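PDB 7KFF: tRNA (guanine-N(1)-)-methyltransferase from Corynebacterium diphtheriae, which probably methylates N1 of guanosine 37 in tRNA, using S-adenosyl-L-methionine as the methyl donor. Local coordinates for residues D87-M92 with K182-R187; L138-P143 with R175-A180. All blocks are in the same frame, centred on the assembly; numbering follows the deposited sequence.

Interaction 1: residues D87-M92 with K182-R187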
loop_
_atom_site.group_PDB
_atom_site.type_symbol
_atom_site.label_atom_id
_atom_site.label_comp_id
_atom_site.label_asym_id
_atom_site.label_seq_id
_atom_site.Cartn_x
_atom_site.Cartn_y
_atom_site.Cartn_z
ATOM N N ASP A 87 13.122 -14.519 17.636
ATOM C CA ASP A 87 13.135 -14.997 19.015
ATOM C C ASP A 87 13.415 -13.839 19.973
ATOM O O ASP A 87 12.751 -13.682 21.001
ATOM C CB ASP A 87 14.250 -16.029 19.205
ATOM C CG ASP A 87 14.013 -17.365 18.493
ATOM O OD1 ASP A 87 12.900 -17.643 17.980
ATOM O OD2 ASP A 87 14.992 -18.162 18.429
ATOM N N ASP A 88 14.420 -13.024 19.647
ATOM C CA ASP A 88 14.853 -11.955 20.545
ATOM C C ASP A 88 13.830 -10.828 20.592
ATOM O O ASP A 88 13.534 -10.285 21.667
ATOM C CB ASP A 88 16.208 -11.422 20.080
ATOM C CG ASP A 88 17.375 -12.347 20.428
ATOM O OD1 ASP A 88 17.182 -13.381 21.113
ATOM O OD2 ASP A 88 18.520 -12.024 20.025
ATOM N N VAL A 89 13.274 -10.455 19.442
ATOM C CA VAL A 89 12.345 -9.329 19.453
ATOM C C VAL A 89 11.043 -9.684 20.162
ATOM O O VAL A 89 10.351 -8.798 20.674
ATOM C CB VAL A 89 12.110 -8.830 18.016
ATOM C CG1 VAL A 89 10.942 -7.876 17.947
ATOM C CG2 VAL A 89 13.378 -8.210 17.480
ATOM N N ALA A 90 10.689 -10.975 20.216
ATOM C CA ALA A 90 9.437 -11.346 20.868
ATOM C C ALA A 90 9.460 -11.005 22.349
ATOM O O ALA A 90 8.401 -10.801 22.962
ATOM C CB ALA A 90 9.148 -12.830 20.688
ATOM N N THR A 91 10.650 -10.942 22.946
ATOM C CA THR A 91 10.803 -10.626 24.362
ATOM C C THR A 91 10.699 -9.132 24.671
ATOM O O THR A 91 11.098 -8.719 25.771
ATOM C CB THR A 91 12.171 -11.100 24.857
ATOM O OG1 THR A 91 13.176 -10.206 24.354
ATOM C CG2 THR A 91 12.476 -12.510 24.399
HETATM N N MSE A 92 10.200 -8.310 23.755
HETATM C CA MSE A 92 10.252 -6.863 23.948
HETATM C C MSE A 92 8.886 -6.235 24.229
HETATM O O MSE A 92 8.326 -5.524 23.395
HETATM C CB MSE A 92 10.937 -6.201 22.744
HETATM C CG MSE A 92 12.440 -6.506 22.647
HETATM SE SE MSE A 92 13.289 -5.621 21.126
HETATM C CE MSE A 92 15.049 -6.477 21.096
ATOM N N LYS A 182 5.429 -20.970 16.740
ATOM C CA LYS A 182 5.619 -21.404 18.121
ATOM C C LYS A 182 5.597 -20.229 19.086
ATOM O O LYS A 182 5.253 -20.403 20.261
ATOM C CB LYS A 182 6.949 -22.149 18.261
ATOM C CG LYS A 182 6.984 -23.480 17.546
ATOM C CD LYS A 182 8.367 -24.113 17.670
ATOM C CE LYS A 182 8.399 -25.520 17.101
ATOM N NZ LYS A 182 9.782 -26.090 17.169
ATOM N N THR A 183 5.961 -19.040 18.613
ATOM C CA THR A 183 6.140 -17.857 19.442
ATOM C C THR A 183 5.116 -16.774 19.178
ATOM O O THR A 183 4.815 -15.982 20.074
ATOM C CB THR A 183 7.539 -17.275 19.182
ATOM O OG1 THR A 183 8.513 -18.291 19.463
ATOM C CG2 THR A 183 7.815 -16.062 20.042
ATOM N N TYR A 184 4.605 -16.712 17.961
ATOM C CA TYR A 184 3.744 -15.633 17.518
ATOM C C TYR A 184 2.459 -16.200 16.927
ATOM O O TYR A 184 2.433 -17.319 16.417
ATOM C CB TYR A 184 4.415 -14.872 16.373
ATOM C CG TYR A 184 5.673 -14.093 16.703
ATOM C CD1 TYR A 184 5.595 -12.760 17.043
ATOM C CD2 TYR A 184 6.938 -14.685 16.609
ATOM C CE1 TYR A 184 6.715 -12.024 17.309
ATOM C CE2 TYR A 184 8.078 -13.962 16.886
ATOM C CZ TYR A 184 7.943 -12.613 17.233
ATOM O OH TYR A 184 9.026 -11.821 17.501
ATOM N N ARG A 185 1.401 -15.373 16.925
ATOM C CA ARG A 185 0.325 -15.529 15.947
ATOM C C ARG A 185 0.823 -14.922 14.643
ATOM O O ARG A 185 1.219 -13.758 14.640
ATOM C CB ARG A 185 -0.928 -14.819 16.441
ATOM C CG ARG A 185 -1.642 -15.566 17.577
ATOM C CD ARG A 185 -2.761 -14.719 18.233
ATOM N NE ARG A 185 -2.190 -13.580 18.941
ATOM C CZ ARG A 185 -2.414 -12.298 18.669
ATOM N NH1 ARG A 185 -3.254 -11.928 17.709
ATOM N NH2 ARG A 185 -1.788 -11.365 19.367
ATOM N N VAL A 186 0.865 -15.698 13.558
ATOM C CA VAL A 186 1.542 -15.289 12.330
ATOM C C VAL A 186 0.515 -15.015 11.242
ATOM O O VAL A 186 -0.375 -15.837 11.003
ATOM C CB VAL A 186 2.557 -16.347 11.863
ATOM C CG1 VAL A 186 3.261 -15.913 10.594
ATOM C CG2 VAL A 186 3.562 -16.624 12.964
ATOM N N ARG A 187 0.662 -13.876 10.565
ATOM C CA ARG A 187 -0.158 -13.529 9.414
ATOM C C ARG A 187 0.740 -13.036 8.288
ATOM O O ARG A 187 1.473 -12.057 8.447
ATOM C CB ARG A 187 -1.185 -12.459 9.796
ATOM C CG ARG A 187 -1.836 -11.786 8.621
ATOM C CD ARG A 187 -2.834 -12.678 7.800
ATOM N NE ARG A 187 -3.321 -11.858 6.697
ATOM C CZ ARG A 187 -4.330 -11.001 6.780
ATOM N NH1 ARG A 187 -4.621 -10.198 5.776
ATOM N NH2 ARG A 187 -5.060 -10.967 7.875
HETATM O O HOH W 1 11.128 -17.758 20.195
#
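Apolar contact centres on Ala90, which lies on helix 79-90 and points its methyl group at the 182-187 segment. CB of Ala90 meets CG2 of Thr183 at 3.6 Å and, beside it, the phenol end of Tyr184, with Ala90 CB to Tyr184 CZ at 3.7 Å. The methyl approaches the ring obliquely. In Thr183, OG1 lies beside the backbone N and anti to the carbonyl carbon (chi1 -57°), which leaves CG2 anti to the backbone N and facing Ala90 CB.

Polar contacts accompany this patch. The Tyr184 hydroxyl comes to 3.3 Å from the backbone N of Ala90, but the angle is too poor for a hydrogen bond; its partner is the carbonyl oxygen of Leu86, one turn back in the helix. A water lies 2.8 Å from OG1 of Thr183 and makes a weak bond to OD1 of Asp87. OD2 of the same carboxylate forms a salt bridge with Arg246 of the second subunit.

Apolar packing and polar links thus work together: from just before strand 185-190 the tyrosine sets its ring against alanine and its hydroxyl on a main-chain carbonyl, while Asp87 ties the helix to the dimer partner.

Interaction 2: residues L138-P143 with R175-A180. With SAH (S-adenosyl-L-homocysteine), chain C.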
loop_
_atom_site.group_PDB
_atom_site.type_symbol
_atom_site.label_atom_id
_atom_site.label_comp_id
_atom_site.label_asym_id
_atom_site.label_seq_id
_atom_site.Cartn_x
_atom_site.Cartn_y
_atom_site.Cartn_z
ATOM N N LEU A 138 2.780 -11.428 14.653
ATOM C CA LEU A 138 3.820 -11.249 13.651
ATOM C C LEU A 138 3.173 -11.048 12.293
ATOM O O LEU A 138 2.457 -11.935 11.803
ATOM C CB LEU A 138 4.756 -12.452 13.607
ATOM C CG LEU A 138 5.829 -12.418 12.527
ATOM C CD1 LEU A 138 6.801 -11.270 12.766
ATOM C CD2 LEU A 138 6.580 -13.729 12.425
ATOM N N LEU A 139 3.413 -9.878 11.704
ATOM C CA LEU A 139 2.955 -9.573 10.353
ATOM C C LEU A 139 4.123 -9.704 9.381
ATOM O O LEU A 139 5.196 -9.135 9.604
ATOM C CB LEU A 139 2.342 -8.183 10.269
ATOM C CG LEU A 139 1.083 -8.032 11.114
ATOM C CD1 LEU A 139 0.518 -6.642 10.953
ATOM C CD2 LEU A 139 0.023 -9.067 10.790
ATOM N N VAL A 140 3.907 -10.478 8.328
ATOM C CA VAL A 140 4.910 -10.761 7.313
ATOM C C VAL A 140 4.372 -10.270 5.981
ATOM O O VAL A 140 3.564 -10.950 5.337
ATOM C CB VAL A 140 5.239 -12.266 7.241
ATOM C CG1 VAL A 140 6.346 -12.486 6.219
ATOM C CG2 VAL A 140 5.610 -12.833 8.615
ATOM N N PRO A 141 4.776 -9.084 5.535
ATOM C CA PRO A 141 4.311 -8.602 4.234
ATOM C C PRO A 141 4.788 -9.520 3.119
ATOM O O PRO A 141 5.954 -9.917 3.059
ATOM C CB PRO A 141 4.928 -7.206 4.139
ATOM C CG PRO A 141 5.129 -6.781 5.558
ATOM C CD PRO A 141 5.501 -8.039 6.298
ATOM N N THR A 142 3.861 -9.864 2.223
ATOM C CA THR A 142 4.202 -10.640 1.051
ATOM C C THR A 142 3.071 -10.484 0.054
ATOM O O THR A 142 1.891 -10.465 0.461
ATOM C CB THR A 142 4.409 -12.121 1.355
ATOM O OG1 THR A 142 4.269 -12.829 0.129
ATOM C CG2 THR A 142 3.443 -12.665 2.358
ATOM N N PRO A 143 3.364 -10.371 -1.242
ATOM C CA PRO A 143 2.276 -10.253 -2.226
ATOM C C PRO A 143 1.467 -11.531 -2.337
ATOM O O PRO A 143 0.409 -11.528 -2.977
ATOM C CB PRO A 143 3.008 -9.943 -3.535
ATOM C CG PRO A 143 4.366 -10.570 -3.338
ATOM C CD PRO A 143 4.692 -10.398 -1.880
ATOM N N ARG A 175 10.310 -21.565 6.083
ATOM C CA ARG A 175 10.385 -22.228 7.380
ATOM C C ARG A 175 10.441 -21.233 8.531
ATOM O O ARG A 175 10.024 -21.559 9.645
ATOM C CB ARG A 175 11.593 -23.142 7.440
ATOM C CG ARG A 175 11.458 -24.299 6.472
ATOM C CD ARG A 175 12.776 -25.074 6.370
ATOM N NE ARG A 175 13.813 -24.237 5.778
ATOM C CZ ARG A 175 15.084 -24.592 5.660
ATOM N NH1 ARG A 175 15.469 -25.783 6.096
ATOM N NH2 ARG A 175 15.936 -23.770 5.073
ATOM N N VAL A 176 10.933 -20.013 8.282
ATOM C CA VAL A 176 10.936 -18.989 9.316
ATOM C C VAL A 176 9.517 -18.714 9.767
ATOM O O VAL A 176 9.246 -18.571 10.968
ATOM C CB VAL A 176 11.591 -17.698 8.788
ATOM C CG1 VAL A 176 11.381 -16.575 9.777
ATOM C CG2 VAL A 176 13.066 -17.936 8.490
ATOM N N ILE A 177 8.608 -18.584 8.791
ATOM C CA ILE A 177 7.204 -18.283 9.044
ATOM C C ILE A 177 6.555 -19.419 9.813
ATOM O O ILE A 177 5.825 -19.185 10.775
ATOM C CB ILE A 177 6.481 -18.012 7.716
ATOM C CG1 ILE A 177 6.831 -16.648 7.134
ATOM C CG2 ILE A 177 4.958 -18.030 7.914
ATOM C CD1 ILE A 177 8.220 -16.470 6.722
ATOM N N GLU A 178 6.831 -20.668 9.419
ATOM C CA GLU A 178 6.223 -21.788 10.125
ATOM C C GLU A 178 6.769 -21.910 11.541
ATOM O O GLU A 178 6.005 -22.079 12.499
ATOM C CB GLU A 178 6.473 -23.088 9.346
ATOM C CG GLU A 178 5.963 -23.065 7.904
ATOM C CD GLU A 178 4.497 -22.653 7.764
ATOM O OE1 GLU A 178 3.688 -22.916 8.691
ATOM O OE2 GLU A 178 4.154 -22.078 6.695
ATOM N N ASP A 179 8.095 -21.840 11.692
ATOM C CA ASP A 179 8.692 -21.926 13.018
ATOM C C ASP A 179 8.226 -20.792 13.926
ATOM O O ASP A 179 8.082 -20.990 15.143
ATOM C CB ASP A 179 10.208 -21.900 12.893
ATOM C CG ASP A 179 10.893 -21.936 14.222
ATOM O OD1 ASP A 179 10.978 -23.033 14.809
ATOM O OD2 ASP A 179 11.389 -20.884 14.667
ATOM N N ALA A 180 7.984 -19.603 13.360
ATOM C CA ALA A 180 7.570 -18.460 14.162
ATOM C C ALA A 180 6.240 -18.700 14.852
ATOM O O ALA A 180 5.951 -18.046 15.858
ATOM C CB ALA A 180 7.489 -17.210 13.288
HETATM N N SAH C . 9.286 -12.974 -6.221
HETATM C CA SAH C . 8.364 -12.408 -5.258
HETATM C CB SAH C . 8.804 -10.980 -5.020
HETATM C CG SAH C . 9.199 -10.651 -3.591
HETATM S SD SAH C . 9.159 -8.870 -3.552
HETATM C C SAH C . 6.916 -12.390 -5.716
HETATM O O SAH C . 6.573 -11.756 -6.711
HETATM O OXT SAH C . 6.055 -12.991 -5.075
HETATM C "C5'" SAH C . 10.188 -8.642 -2.108
HETATM C "C4'" SAH C . 9.422 -8.360 -0.832
HETATM O "O4'" SAH C . 8.666 -7.155 -0.940
HETATM C "C3'" SAH C . 8.410 -9.419 -0.367
HETATM O "O3'" SAH C . 9.036 -10.509 0.206
HETATM C "C2'" SAH C . 7.554 -8.589 0.591
HETATM O "O2'" SAH C . 8.204 -8.402 1.824
HETATM C "C1'" SAH C . 7.506 -7.261 -0.133
HETATM N N9 SAH C . 6.331 -7.136 -1.016
HETATM C C8 SAH C . 6.319 -7.099 -2.393
HETATM N N7 SAH C . 5.058 -6.897 -2.817
HETATM C C5 SAH C . 4.256 -6.827 -1.719
HETATM C C6 SAH C . 2.891 -6.642 -1.554
HETATM N N6 SAH C . 2.021 -6.504 -2.575
HETATM N N1 SAH C . 2.389 -6.610 -0.272
HETATM C C2 SAH C . 3.228 -6.740 0.808
HETATM N N3 SAH C . 4.572 -6.910 0.661
HETATM C C4 SAH C . 5.057 -6.955 -0.587
#
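Strand 138-141 and helix 175-180 face each other at the spacing of a helix laid on a sheet: the CA atoms of Leu138 and Ala180 are 8.1 Å apart, and those of Val140 and Ile177 are equally distant. Both pairings follow the alternation of the strand, since Leu138 and Val140 point at the helix, while Leu139 between them turns to the opposite face.

The side chains meet purely by apolar contact. CD2 of Leu138 touches the methyl CB of Ala180 at 3.7 Å; with CG anti to the backbone N (chi1 176°), the leucine extends its branch toward the helix. One turn earlier in the helix, CG1 of Ile177 lies 4.3 Å from CG2 of Val140, a looser approach. Val186 of the adjacent strand also packs against Ile177 and Ala180.

At the end of the strand the chain meets S-adenosyl-L-homocysteine, the product of the cofactor. The ligand's O2' hydroxyl donates to the carbonyl oxygen of Pro141 at 3.0 Å. CB of Pro141 lies 3.5 Å from adenine N3, and CD of Pro143 is 3.6 Å from adenine C5. Ser228 and Asp227 of the second subunit also bond the ligand.

A parallel strand backed by a helix and ending in a loop at the adenosine is in keeping with the knotted SPOUT methyltransferase fold, whose cofactor site lies at the dimer interface.

The two contacts are centred about 10 Å apart and meet in one parallel sheet, where strands 137-141 and 185-190 are neighbours. Backbone pairing joins them directly: Arg185 O lies 2.8 Å from Leu138 N, and Arg187 O 2.9 Å from Val140 N, both probable hydrogen bonds. Along the chain the order is helix 79-90, strand 137-141, helix 174-180, strand 185-190, so interaction 2 is nested within the loop closed by interaction 1. Leu138 belongs to both neighbourhoods, with Tyr184 packing on its side chain. Arg246 of the second subunit bridges Asp87 in interaction 1 and Asp179 in interaction 2, placing both near the dimer interface.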